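2-keto acid:ferredoxin oxidoreductase subunit alpha (Pyrococcus furiosus, PDB 1YD7) probably takes part, as one subunit of a heterotetramer, in the ferredoxin-dependent oxidative decarboxylation of 2-oxoglutarate, with coenzyme A, to succinyl-CoA. Local coordinates at residues A[15-20]-A[33-38]. Numbering follows the deposited sequence.
Sequences FPVGEP and AILAGC
Phe15 drives the far edge of its ring between Ile34 and Leu35, successive residues in the last turn of helix 25-36. Atom CZ of Phe15 lies 3.8 Å from CG2 of Ile34, and on the adjoining corner CE1 of Phe15 is 4.1 Å from CG of Leu35. Both aliphatic groups meet the ring near its plane, not over a face. Phe15 points CB toward the helix, and chi1 of 44° sets CG between the backbone N and carbonyl carbon, bringing the ring edge up to both residues. A long side chain suits this place, since the CA atoms of Phe15 and Ile34 are 10.0 Å apart; branched Ile34 and Leu35 offer the buried ring a wholly apolar bed. Replacing Phe15 with an alanine would probably leave a gap beside Ile34 and Leu35 and deprive Tyr59 of its edge-to-face ring partner.

The packing slackens at Val17, whose short side chain suits a partly exposed border: its CG1 just reaches CD2 of Leu35, at 4.2 Å, the two side chains running past each other in opposite senses. No hydrogen bond joins the segments. Gly18, whose positive phi favours glycine, and Glu19 both face Ile198 in a G1 beta bulge. The helix, part of the thiamine diphosphate-binding family region, ends in a Schellman motif at Gly37. Thus the lead-in to strand 19-24 covers one side of the following helix's last turn; antiparallel strand 193-198 adds Ile198 beside Val17 and Leu35, helix 52-59 brings Tyr59 to Phe15 and Ile34, and helix 160-177 packs Phe164 on Leu35.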
loop_
_atom_site.group_PDB
_atom_site.type_symbol
_atom_site.label_atom_id
_atom_site.label_comp_id
_atom_site.label_asym_id
_atom_site.label_seq_id
_atom_site.Cartn_x
_atom_site.Cartn_y
_atom_site.Cartn_z
ATOM N N PHE A 15 5.451 -10.126 -11.426
ATOM C CA PHE A 15 5.472 -9.045 -12.393
ATOM C C PHE A 15 6.925 -8.764 -12.767
ATOM O O PHE A 15 7.833 -9.118 -12.008
ATOM C CB PHE A 15 4.819 -7.779 -11.843
ATOM C CG PHE A 15 5.216 -7.446 -10.435
ATOM C CD1 PHE A 15 6.412 -6.783 -10.164
ATOM C CD2 PHE A 15 4.374 -7.773 -9.376
ATOM C CE1 PHE A 15 6.767 -6.475 -8.855
ATOM C CE2 PHE A 15 4.728 -7.474 -8.053
ATOM C CZ PHE A 15 5.918 -6.822 -7.795
ATOM N N PRO A 16 7.151 -8.138 -13.941
ATOM C CA PRO A 16 8.515 -7.815 -14.362
ATOM C C PRO A 16 9.213 -6.808 -13.436
ATOM O O PRO A 16 8.616 -5.795 -13.029
ATOM C CB PRO A 16 8.322 -7.227 -15.781
ATOM C CG PRO A 16 6.984 -7.687 -16.223
ATOM C CD PRO A 16 6.166 -7.747 -14.960
ATOM N N VAL A 17 10.474 -7.098 -13.131
ATOM C CA VAL A 17 11.287 -6.272 -12.253
ATOM C C VAL A 17 12.675 -6.094 -12.884
ATOM O O VAL A 17 13.098 -6.914 -13.683
ATOM C CB VAL A 17 11.447 -6.908 -10.830
ATOM C CG1 VAL A 17 10.096 -7.104 -10.179
ATOM C CG2 VAL A 17 12.222 -8.230 -10.895
ATOM N N GLY A 18 13.395 -5.051 -12.490
ATOM C CA GLY A 18 14.729 -4.841 -13.006
ATOM C C GLY A 18 14.686 -4.327 -14.447
ATOM O O GLY A 18 15.603 -4.593 -15.234
ATOM N N GLU A 19 13.620 -3.595 -14.782
ATOM C CA GLU A 19 13.464 -3.006 -16.109
ATOM C C GLU A 19 12.241 -2.084 -16.132
ATOM O O GLU A 19 11.437 -2.110 -15.192
ATOM C CB GLU A 19 13.351 -4.104 -17.179
ATOM C CG GLU A 19 12.160 -5.017 -17.002
ATOM C CD GLU A 19 12.091 -6.087 -18.055
ATOM O OE1 GLU A 19 12.125 -5.749 -19.272
ATOM O OE2 GLU A 19 11.989 -7.271 -17.656
ATOM N N PRO A 20 12.121 -1.227 -17.176
ATOM C CA PRO A 20 10.977 -0.341 -17.254
ATOM C C PRO A 20 9.702 -1.041 -17.682
ATOM O O PRO A 20 9.716 -2.111 -18.251
ATOM C CB PRO A 20 11.401 0.717 -18.309
ATOM C CG PRO A 20 12.866 0.478 -18.563
ATOM C CD PRO A 20 13.028 -0.994 -18.319
ATOM N N ALA A 33 4.507 -2.039 -3.048
ATOM C CA ALA A 33 4.099 -2.648 -1.790
ATOM C C ALA A 33 4.692 -4.045 -1.677
ATOM O O ALA A 33 5.360 -4.354 -0.709
ATOM C CB ALA A 33 2.594 -2.662 -1.680
ATOM N N ILE A 34 4.535 -4.840 -2.730
ATOM C CA ILE A 34 5.082 -6.184 -2.790
ATOM C C ILE A 34 6.595 -6.240 -2.773
ATOM O O ILE A 34 7.187 -7.088 -2.087
ATOM C CB ILE A 34 4.507 -6.926 -4.003
ATOM C CG1 ILE A 34 3.034 -7.236 -3.715
ATOM C CG2 ILE A 34 5.286 -8.168 -4.291
ATOM C CD1 ILE A 34 2.312 -7.923 -4.790
ATOM N N LEU A 35 7.245 -5.366 -3.529
ATOM C CA LEU A 35 8.705 -5.316 -3.498
ATOM C C LEU A 35 9.197 -4.890 -2.113
ATOM O O LEU A 35 10.277 -5.294 -1.699
ATOM C CB LEU A 35 9.282 -4.377 -4.590
ATOM C CG LEU A 35 9.315 -4.959 -6.019
ATOM C CD1 LEU A 35 9.328 -3.827 -7.046
ATOM C CD2 LEU A 35 10.518 -5.896 -6.228
ATOM N N ALA A 36 8.414 -4.060 -1.426
ATOM C CA ALA A 36 8.767 -3.596 -0.082
ATOM C C ALA A 36 8.559 -4.662 1.014
ATOM O O ALA A 36 9.011 -4.469 2.135
ATOM C CB ALA A 36 7.980 -2.353 0.273
ATOM N N GLY A 37 7.857 -5.745 0.692
ATOM C CA GLY A 37 7.701 -6.907 1.585
ATOM C C GLY A 37 6.317 -7.035 2.176
ATOM O O GLY A 37 6.111 -7.833 3.066
ATOM N N CYS A 38 5.360 -6.245 1.696
ATOM C CA CYS A 38 3.972 -6.406 2.109
ATOM C C CYS A 38 3.464 -7.797 1.707
ATOM O O CYS A 38 3.562 -8.197 0.536
ATOM C CB CYS A 38 3.087 -5.357 1.464
ATOM S SG CYS A 38 1.373 -5.406 1.959
#